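Local coordinates for endoglucanase EG-II (Hypocrea jecorina, PDB 3QR3), which probably hydrolyses internal beta-1,4-glucosidic bonds of cellulose, as an endoglucanase of glycoside hydrolase family 5 with a TIM-barrel catalytic domain, at residues Met147-Asp152 and Asn184-Ala189; Ile59-Val64 and Asp103-Ala108. All blocks are in the same frame, centred on the assembly; numbering follows the deposited sequence.

Interaction 1: residues Met147-Asp152 and Asn184-Ala189; sequences MNEPHD and NDWQSA. With SO4 (sulfate ion), chain D; SO4 (sulfate ion), chain C.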
ATOM      1  N   MET A 147      -6.479   0.597  -4.929  1.00 17.60           N
ATOM      2  CA  MET A 147      -7.386   0.982  -3.860  1.00 18.71           C
ATOM      3  C   MET A 147      -7.028   0.326  -2.537  1.00 20.62           C
ATOM      4  O   MET A 147      -6.755  -0.863  -2.475  1.00 18.33           O
ATOM      5  CB  MET A 147      -8.838   0.653  -4.229  1.00 19.97           C
ATOM      6  CG  MET A 147      -9.859   1.075  -3.168  1.00 12.79           C
ATOM      7  SD  MET A 147      -9.800   2.839  -2.788  1.00 16.40           S
ATOM      8  CE  MET A 147      -9.985   3.516  -4.431  1.00 19.59           C
ATOM      9  N   ASN A 148      -7.046   1.123  -1.476  1.00 16.31           N
ATOM     10  CA  ASN A 148      -6.797   0.616  -0.143  1.00 17.73           C
ATOM     11  C   ASN A 148      -8.077   0.044   0.474  1.00 17.53           C
ATOM     12  O   ASN A 148      -9.102   0.726   0.551  1.00 18.91           O
ATOM     13  CB  ASN A 148      -6.250   1.745   0.741  1.00 17.46           C
ATOM     14  CG  ASN A 148      -5.931   1.277   2.143  1.00 20.35           C
ATOM     15  OD1 ASN A 148      -4.951   0.574   2.356  1.00 18.01           O
ATOM     16  ND2 ASN A 148      -6.750   1.680   3.109  1.00 21.39           N
ATOM     17  N   GLU A 149      -8.015  -1.219   0.877  1.00 14.63           N
ATOM     18  CA  GLU A 149      -9.035  -1.851   1.725  1.00 16.10           C
ATOM     19  C   GLU A 149     -10.508  -1.690   1.326  1.00 19.22           C
ATOM     20  O   GLU A 149     -11.317  -1.182   2.116  1.00 16.27           O
ATOM     21  CB  GLU A 149      -8.817  -1.461   3.195  1.00 15.73           C
ATOM     22  CG  GLU A 149      -7.492  -2.001   3.710  1.00 16.41           C
ATOM     23  CD  GLU A 149      -7.351  -1.961   5.213  1.00 24.04           C
ATOM     24  OE1 GLU A 149      -8.241  -1.404   5.878  1.00 24.04           O
ATOM     25  OE2 GLU A 149      -6.342  -2.506   5.722  1.00 24.51           O
ATOM     26  N   PRO A 150     -10.868  -2.151   0.110  1.00 16.64           N
ATOM     27  CA  PRO A 150     -12.295  -2.295  -0.170  1.00 15.87           C
ATOM     28  C   PRO A 150     -12.917  -3.165   0.903  1.00 19.09           C
ATOM     29  O   PRO A 150     -12.267  -4.104   1.384  1.00 17.11           O
ATOM     30  CB  PRO A 150     -12.319  -3.046  -1.513  1.00 15.16           C
ATOM     31  CG  PRO A 150     -11.011  -2.680  -2.170  1.00 18.32           C
ATOM     32  CD  PRO A 150     -10.035  -2.642  -1.003  1.00 17.78           C
ATOM     33  N   HIS A 151     -14.153  -2.855   1.275  1.00 13.65           N
ATOM     34  CA  HIS A 151     -14.879  -3.659   2.247  1.00 17.91           C
ATOM     35  C   HIS A 151     -16.379  -3.509   2.035  1.00 15.93           C
ATOM     36  O   HIS A 151     -16.853  -2.450   1.625  1.00 17.85           O
ATOM     37  CB  HIS A 151     -14.512  -3.252   3.674  1.00 18.68           C
ATOM     38  CG  HIS A 151     -14.890  -1.840   4.021  1.00 18.34           C
ATOM     39  ND1 HIS A 151     -16.108  -1.511   4.575  1.00 23.38           N
ATOM     40  CD2 HIS A 151     -14.208  -0.676   3.891  1.00 16.84           C
ATOM     41  CE1 HIS A 151     -16.161  -0.204   4.776  1.00 25.56           C
ATOM     42  NE2 HIS A 151     -15.018   0.327   4.377  1.00 22.42           N
ATOM     43  N   ASP A 152     -17.115  -4.572   2.332  1.00 19.80           N
ATOM     44  CA  ASP A 152     -18.558  -4.554   2.202  1.00 22.63           C
ATOM     45  C   ASP A 152     -18.984  -4.028   0.832  1.00 23.22           C
ATOM     46  O   ASP A 152     -19.905  -3.230   0.732  1.00 26.79           O
ATOM     47  CB  ASP A 152     -19.163  -3.703   3.321  1.00 25.17           C
ATOM     48  CG  ASP A 152     -18.648  -4.109   4.697  1.00 27.04           C
ATOM     49  OD1 ASP A 152     -18.988  -5.221   5.148  1.00 32.23           O
ATOM     50  OD2 ASP A 152     -17.902  -3.321   5.325  1.00 30.74           O
ATOM     51  N   ASN A 184     -11.898  -7.824  -1.279  1.00 19.16           N
ATOM     52  CA  ASN A 184     -12.859  -7.444  -0.238  1.00 19.17           C
ATOM     53  C   ASN A 184     -12.324  -7.685   1.174  1.00 18.48           C
ATOM     54  O   ASN A 184     -11.164  -8.047   1.359  1.00 16.70           O
ATOM     55  CB  ASN A 184     -14.146  -8.254  -0.434  1.00 17.04           C
ATOM     56  CG  ASN A 184     -15.406  -7.411  -0.352  1.00 25.54           C
ATOM     57  OD1 ASN A 184     -15.381  -6.223   0.006  1.00 19.30           O
ATOM     58  ND2 ASN A 184     -16.529  -8.029  -0.690  1.00 25.61           N
ATOM     59  N   ASP A 185     -13.181  -7.494   2.171  1.00 16.98           N
ATOM     60  CA  ASP A 185     -12.810  -7.735   3.564  1.00 23.09           C
ATOM     61  C   ASP A 185     -11.534  -6.998   3.978  1.00 21.22           C
ATOM     62  O   ASP A 185     -10.652  -7.572   4.608  1.00 18.01           O
ATOM     63  CB  ASP A 185     -12.660  -9.234   3.827  1.00 20.38           C
ATOM     64  CG  ASP A 185     -13.999  -9.932   4.003  1.00 24.23           C
ATOM     65  OD1 ASP A 185     -14.662  -9.707   5.040  1.00 25.19           O
ATOM     66  OD2 ASP A 185     -14.383 -10.708   3.105  1.00 21.93           O
ATOM     67  N   TRP A 186     -11.453  -5.721   3.624  1.00 21.63           N
ATOM     68  CA  TRP A 186     -10.324  -4.882   3.995  1.00 16.89           C
ATOM     69  C   TRP A 186      -9.018  -5.482   3.474  1.00 17.57           C
ATOM     70  O   TRP A 186      -7.967  -5.357   4.106  1.00 15.20           O
ATOM     71  CB  TRP A 186     -10.268  -4.712   5.514  1.00 15.66           C
ATOM     72  CG  TRP A 186     -11.583  -4.366   6.131  1.00 19.10           C
ATOM     73  CD1 TRP A 186     -12.560  -5.237   6.529  1.00 18.71           C
ATOM     74  CD2 TRP A 186     -12.065  -3.050   6.455  1.00 23.30           C
ATOM     75  NE1 TRP A 186     -13.622  -4.542   7.068  1.00 22.51           N
ATOM     76  CE2 TRP A 186     -13.345  -3.202   7.034  1.00 18.68           C
ATOM     77  CE3 TRP A 186     -11.538  -1.761   6.313  1.00 25.32           C
ATOM     78  CZ2 TRP A 186     -14.109  -2.112   7.463  1.00 24.76           C
ATOM     79  CZ3 TRP A 186     -12.303  -0.676   6.735  1.00 21.49           C
ATOM     80  CH2 TRP A 186     -13.568  -0.860   7.311  1.00 21.87           C
ATOM     81  N   GLN A 187      -9.090  -6.134   2.319  1.00 17.46           N
ATOM     82  CA  GLN A 187      -7.912  -6.770   1.730  1.00 18.57           C
ATOM     83  C   GLN A 187      -7.298  -7.884   2.576  1.00 16.20           C
ATOM     84  O   GLN A 187      -6.165  -8.290   2.334  1.00 14.05           O
ATOM     85  CB  GLN A 187      -6.836  -5.727   1.446  1.00 15.41           C
ATOM     86  CG  GLN A 187      -7.095  -4.894   0.201  1.00 16.00           C
ATOM     87  CD  GLN A 187      -5.930  -3.971  -0.098  1.00 20.04           C
ATOM     88  OE1 GLN A 187      -5.930  -2.814   0.308  1.00 20.94           O
ATOM     89  NE2 GLN A 187      -4.908  -4.495  -0.774  1.00 20.03           N
ATOM     90  N   SER A 188      -8.030  -8.397   3.553  1.00 15.54           N
ATOM     91  CA  SER A 188      -7.453  -9.423   4.420  1.00 17.66           C
ATOM     92  C   SER A 188      -6.952 -10.648   3.668  1.00 17.07           C
ATOM     93  O   SER A 188      -7.676 -11.257   2.870  1.00 17.69           O
ATOM     94  CB  SER A 188      -8.433  -9.864   5.503  1.00 24.43           C
ATOM     95  OG  SER A 188      -7.873 -10.960   6.212  1.00 22.52           O
ATOM     96  N   ALA A 189      -5.699 -11.006   3.930  1.00 16.39           N
ATOM     97  CA  ALA A 189      -5.104 -12.195   3.346  1.00 15.45           C
ATOM     98  C   ALA A 189      -5.865 -13.444   3.791  1.00 17.76           C
ATOM     99  O   ALA A 189      -5.902 -14.443   3.082  1.00 18.27           O
ATOM    100  CB  ALA A 189      -3.608 -12.292   3.735  1.00 13.14           C
TER
HETATM  101  S   SO4 D 341     -16.098  -6.074   9.198  1.00 53.80           S
HETATM  102  O1  SO4 D 341     -16.330  -4.731   8.679  0.61 44.61           O
HETATM  103  O2  SO4 D 341     -17.371  -6.665   9.605  0.54 55.45           O
HETATM  104  O3  SO4 D 341     -15.506  -6.899   8.152  0.76 40.50           O
HETATM  105  O4  SO4 D 341     -15.201  -6.013  10.346  0.68 44.32           O
HETATM  106  S   SO4 C 340      -9.593 -13.177   8.351  1.00 37.20           S
HETATM  107  O1  SO4 C 340      -9.618 -12.074   7.406  0.70 25.35           O
HETATM  108  O2  SO4 C 340     -10.429 -14.273   7.863  0.47 24.38           O
HETATM  109  O3  SO4 C 340      -8.217 -13.653   8.496  0.46 22.38           O
HETATM  110  O4  SO4 C 340     -10.093 -12.701   9.637  1.00 35.41           O
HETATM  111  O   HOH W   1      -7.037  -4.997   6.856  0.51 18.20           O
HETATM  112  O   HOH W   2     -16.039  -7.000   3.117  1.00 21.99           O
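The Asn-Glu-Pro motif of glycoside hydrolase family 5, here Asn148-Pro150 in the loop following TIM-barrel strand 142-145, meets Trp186 and Gln187 in the loop following strand 179-182. Two hydrogen bonds of opposite sense join the loops: Glu149 N to Gln187 OE1 at 2.7 Å and 172°, and Trp186 N to Pro150 O at 2.9 Å. Gln187 NE2 is bonded to Asp217 O, so both ends of the amide are engaged.

With CG between the backbone N and the carbonyl carbon (chi1 63°), the His151 imidazole lies over the six-membered ring of Trp186 in an offset stack, centroids 3.7 Å apart and planes at 4°, while His151 CB makes a CH-pi contact over the indole's five-membered ring. ND1 donates in the ring plane to Asp152 OD2 at 2.7 Å, and NE2 is hydrogen-bonded to Thr19 O; the two would hold the imidazole there. Trp186 NE1 hydrogen-bonds O1 of a sulfate ion, probably from the crystallisation liquor, at 3.2 Å. Glu149 stands nearly perpendicular to the indole, OE1 at the ring edge 3.3 Å from Trp186 CE3. Its OE2 bonds His219 ND1 and accepts from a water 2.8 Å away that also donates to Trp186 O.

Interaction 2: residues Ile59-Val64 and Asp103-Ala108; sequences IFRLPV and DIHNYA
Arg61 and Asp103 stack their charged groups flat against each other where two parallel strands of the TIM barrel, 59-64 and 99-104, pair near their C-terminal ends. Arg61 CB lies too far from Asp103 CB to touch. With CG anti to the backbone N (chi1 -176°) and the chain extended as far as NE, the arginine then closes on the aspartate: its CG is 3.9 Å from Asp103 CB, its CD makes no close contact (4.4 Å from that carbon), and its NE is 3.8 Å from it. CZ comes within 3.4 Å of Asp103 OD2, NH1 lies 3.5 Å from the same oxygen, and NH2 is 3.2 Å from Asp103 OD1. The planes differ by only 15°, with the carboxylate over one guanidinium face, so this salt bridge works through charge, no N-H being directed at the oxygen. NH1 is hydrogen-bonded to Asn9 OD1 and salt-bridged to Glu260 OE2, and NH2 is hydrogen-bonded to Asn148 OD1. A leucine in place of Arg61 would probably leave the buried Asp103 carboxylate and that of Glu260 without this positive partner, and Asn148 OD1 without its donor.

Asp103 is held from a second direction, since His105 ND1 donates to the syn lone pair of OD2 at 2.7 Å. Backbone pairing sets the register of this cluster: Val64 N binds Asp103 O at 2.8 Å, His105 N binds Val64 O, and Asp103 N makes a weak bond to Leu62 O. Pro63 CB packs against Asp103 OD2 on the same sheet face. On the other face, Val64 and Ile104 both pack on Leu69 of helix 66-69, and Val64 also touches Tyr86 of helix 80-95. Within the sheet, the backbone of Arg61 bonds to Val8 and Ile10 of strand 5-11.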
ATOM      1  N   ILE A  59      11.254  -1.033  -1.244  1.00 18.67           N
ATOM      2  CA  ILE A  59       9.943  -0.544  -1.649  1.00 17.85           C
ATOM      3  C   ILE A  59       9.333   0.365  -0.581  1.00 18.39           C
ATOM      4  O   ILE A  59       9.569   0.184   0.610  1.00 19.69           O
ATOM      5  CB  ILE A  59       8.999  -1.721  -1.978  1.00 15.42           C
ATOM      6  CG1 ILE A  59       7.749  -1.233  -2.724  1.00 17.70           C
ATOM      7  CG2 ILE A  59       8.642  -2.494  -0.705  1.00 14.82           C
ATOM      8  CD1 ILE A  59       7.065  -2.308  -3.545  1.00 19.79           C
ATOM      9  N   PHE A  60       8.583   1.369  -1.020  1.00 14.58           N
ATOM     10  CA  PHE A  60       7.780   2.184  -0.105  1.00 16.86           C
ATOM     11  C   PHE A  60       6.389   2.358  -0.667  1.00 16.72           C
ATOM     12  O   PHE A  60       6.199   2.386  -1.877  1.00 17.77           O
ATOM     13  CB  PHE A  60       8.447   3.536   0.164  1.00 17.53           C
ATOM     14  CG  PHE A  60       9.814   3.388   0.748  1.00 14.73           C
ATOM     15  CD1 PHE A  60       9.969   3.035   2.071  1.00 16.05           C
ATOM     16  CD2 PHE A  60      10.935   3.526  -0.047  1.00 17.26           C
ATOM     17  CE1 PHE A  60      11.232   2.847   2.619  1.00 17.21           C
ATOM     18  CE2 PHE A  60      12.202   3.352   0.488  1.00 18.73           C
ATOM     19  CZ  PHE A  60      12.348   3.008   1.826  1.00 22.30           C
ATOM     20  N   ARG A  61       5.417   2.446   0.226  1.00 19.08           N
ATOM     21  CA  ARG A  61       4.042   2.675  -0.162  1.00 14.18           C
ATOM     22  C   ARG A  61       3.673   4.066   0.322  1.00 15.64           C
ATOM     23  O   ARG A  61       3.974   4.433   1.466  1.00 16.76           O
ATOM     24  CB  ARG A  61       3.152   1.627   0.494  1.00 11.59           C
ATOM     25  CG  ARG A  61       1.685   1.678   0.107  1.00 15.92           C
ATOM     26  CD  ARG A  61       1.078   0.328   0.426  1.00 18.32           C
ATOM     27  NE  ARG A  61      -0.358   0.196   0.181  1.00 18.07           N
ATOM     28  CZ  ARG A  61      -1.300   0.442   1.083  1.00 21.89           C
ATOM     29  NH1 ARG A  61      -0.979   0.913   2.290  1.00 16.66           N
ATOM     30  NH2 ARG A  61      -2.570   0.242   0.766  1.00 21.62           N
ATOM     31  N   LEU A  62       3.033   4.839  -0.551  1.00 14.37           N
ATOM     32  CA  LEU A  62       2.759   6.250  -0.273  1.00 17.45           C
ATOM     33  C   LEU A  62       1.261   6.520  -0.323  1.00 17.94           C
ATOM     34  O   LEU A  62       0.720   6.914  -1.370  1.00 14.24           O
ATOM     35  CB  LEU A  62       3.488   7.138  -1.284  1.00 19.89           C
ATOM     36  CG  LEU A  62       4.984   6.874  -1.519  1.00 26.99           C
ATOM     37  CD1 LEU A  62       5.561   7.884  -2.516  1.00 26.54           C
ATOM     38  CD2 LEU A  62       5.770   6.926  -0.217  1.00 19.87           C
ATOM     39  N   PRO A  63       0.581   6.300   0.808  1.00 16.56           N
ATOM     40  CA  PRO A  63      -0.870   6.467   0.900  1.00 16.26           C
ATOM     41  C   PRO A  63      -1.265   7.904   0.661  1.00 18.59           C
ATOM     42  O   PRO A  63      -0.616   8.806   1.191  1.00 15.68           O
ATOM     43  CB  PRO A  63      -1.173   6.104   2.358  1.00 21.30           C
ATOM     44  CG  PRO A  63      -0.034   5.308   2.806  1.00 16.10           C
ATOM     45  CD  PRO A  63       1.159   5.851   2.081  1.00 17.51           C
ATOM     46  N   VAL A  64      -2.323   8.113  -0.118  1.00 15.85           N
ATOM     47  CA  VAL A  64      -2.831   9.462  -0.338  1.00 18.06           C
ATOM     48  C   VAL A  64      -4.328   9.420  -0.598  1.00 16.54           C
ATOM     49  O   VAL A  64      -4.848   8.462  -1.188  1.00 15.04           O
ATOM     50  CB  VAL A  64      -2.103  10.175  -1.495  1.00 14.74           C
ATOM     51  CG1 VAL A  64      -2.195   9.348  -2.761  1.00 15.74           C
ATOM     52  CG2 VAL A  64      -2.696  11.586  -1.710  1.00 12.55           C
ATOM     53  N   ASP A 103      -0.762   4.697  -3.463  1.00 19.40           N
ATOM     54  CA  ASP A 103      -1.901   4.029  -2.823  1.00 18.81           C
ATOM     55  C   ASP A 103      -3.037   5.009  -2.592  1.00 16.59           C
ATOM     56  O   ASP A 103      -2.895   5.958  -1.818  1.00 18.97           O
ATOM     57  CB  ASP A 103      -1.475   3.393  -1.491  1.00 20.31           C
ATOM     58  CG  ASP A 103      -2.625   3.273  -0.493  1.00 26.95           C
ATOM     59  OD1 ASP A 103      -3.705   2.776  -0.875  1.00 23.80           O
ATOM     60  OD2 ASP A 103      -2.443   3.662   0.686  1.00 28.09           O
ATOM     61  N   ILE A 104      -4.156   4.787  -3.275  1.00 17.93           N
ATOM     62  CA  ILE A 104      -5.344   5.617  -3.079  1.00 15.45           C
ATOM     63  C   ILE A 104      -6.080   5.097  -1.846  1.00 16.13           C
ATOM     64  O   ILE A 104      -6.638   4.012  -1.870  1.00 17.03           O
ATOM     65  CB  ILE A 104      -6.250   5.595  -4.325  1.00 20.09           C
ATOM     66  CG1 ILE A 104      -5.466   6.066  -5.552  1.00 19.59           C
ATOM     67  CG2 ILE A 104      -7.457   6.507  -4.132  1.00 18.02           C
ATOM     68  CD1 ILE A 104      -4.958   7.503  -5.434  1.00 15.24           C
ATOM     69  N   HIS A 105      -6.054   5.865  -0.760  1.00 14.54           N
ATOM     70  CA  HIS A 105      -6.444   5.337   0.547  1.00 15.53           C
ATOM     71  C   HIS A 105      -7.946   5.565   0.796  1.00 17.07           C
ATOM     72  O   HIS A 105      -8.323   6.289   1.714  1.00 19.32           O
ATOM     73  CB  HIS A 105      -5.594   6.015   1.635  1.00 21.86           C
ATOM     74  CG  HIS A 105      -5.223   5.114   2.772  1.00 19.15           C
ATOM     75  ND1 HIS A 105      -4.320   4.076   2.640  1.00 24.03           N
ATOM     76  CD2 HIS A 105      -5.631   5.098   4.062  1.00 14.27           C
ATOM     77  CE1 HIS A 105      -4.191   3.460   3.804  1.00 21.37           C
ATOM     78  NE2 HIS A 105      -4.973   4.064   4.684  1.00 23.27           N
ATOM     79  N   ASN A 106      -8.804   4.945  -0.015  1.00 18.70           N
ATOM     80  CA  ASN A 106     -10.223   5.315   0.003  1.00 16.69           C
ATOM     81  C   ASN A 106     -11.287   4.246   0.268  1.00 15.62           C
ATOM     82  O   ASN A 106     -12.477   4.539   0.197  1.00 17.02           O
ATOM     83  CB  ASN A 106     -10.585   6.086  -1.258  1.00 14.83           C
ATOM     84  CG  ASN A 106     -10.310   7.561  -1.131  1.00 17.95           C
ATOM     85  OD1 ASN A 106     -11.224   8.355  -0.931  1.00 17.02           O
ATOM     86  ND2 ASN A 106      -9.043   7.940  -1.244  1.00 16.24           N
ATOM     87  N   TYR A 107     -10.867   3.024   0.563  1.00 15.18           N
ATOM     88  CA  TYR A 107     -11.790   1.968   0.959  1.00 18.49           C
ATOM     89  C   TYR A 107     -12.894   1.747  -0.080  1.00 19.66           C
ATOM     90  O   TYR A 107     -14.022   1.397   0.270  1.00 14.01           O
ATOM     91  CB  TYR A 107     -12.383   2.292   2.334  1.00 17.16           C
ATOM     92  CG  TYR A 107     -11.316   2.570   3.370  1.00 20.22           C
ATOM     93  CD1 TYR A 107     -10.809   3.851   3.541  1.00 18.30           C
ATOM     94  CD2 TYR A 107     -10.798   1.550   4.156  1.00 18.43           C
ATOM     95  CE1 TYR A 107      -9.825   4.113   4.475  1.00 21.21           C
ATOM     96  CE2 TYR A 107      -9.803   1.806   5.105  1.00 21.97           C
ATOM     97  CZ  TYR A 107      -9.329   3.091   5.253  1.00 22.16           C
ATOM     98  OH  TYR A 107      -8.350   3.367   6.176  1.00 20.73           O
ATOM     99  N   ALA A 108     -12.546   1.961  -1.348  1.00 13.78           N
ATOM    100  CA  ALA A 108     -13.449   1.758  -2.488  1.00 14.98           C
ATOM    101  C   ALA A 108     -14.611   2.739  -2.464  1.00 18.22           C
ATOM    102  O   ALA A 108     -15.656   2.495  -3.061  1.00 19.40           O
ATOM    103  CB  ALA A 108     -13.962   0.308  -2.548  1.00 13.50           C
TER

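How the interactions relate
The two interactions have centres about 12 Å apart and meet at Asn148, the first residue of the Asn-Glu-Pro motif. Its OD1 lies 2.9 Å from Arg61 NH2 and its N lies 2.9 Å from Ile104 O, both probable hydrogen bonds, while its CB packs 3.2 Å from Asp103 OD1. Interaction 2 thus lies behind Asn148, as a second shell would, if Glu149 acts as the corresponding glutamate does in family 5 enzymes. Glu260, Arg61's partner on strand 256-261, also touches Asn148 and Glu149. Together they line the C-terminal mouth of the barrel, where family 5 enzymes carry their active site, consistent with a role in positioning Glu149.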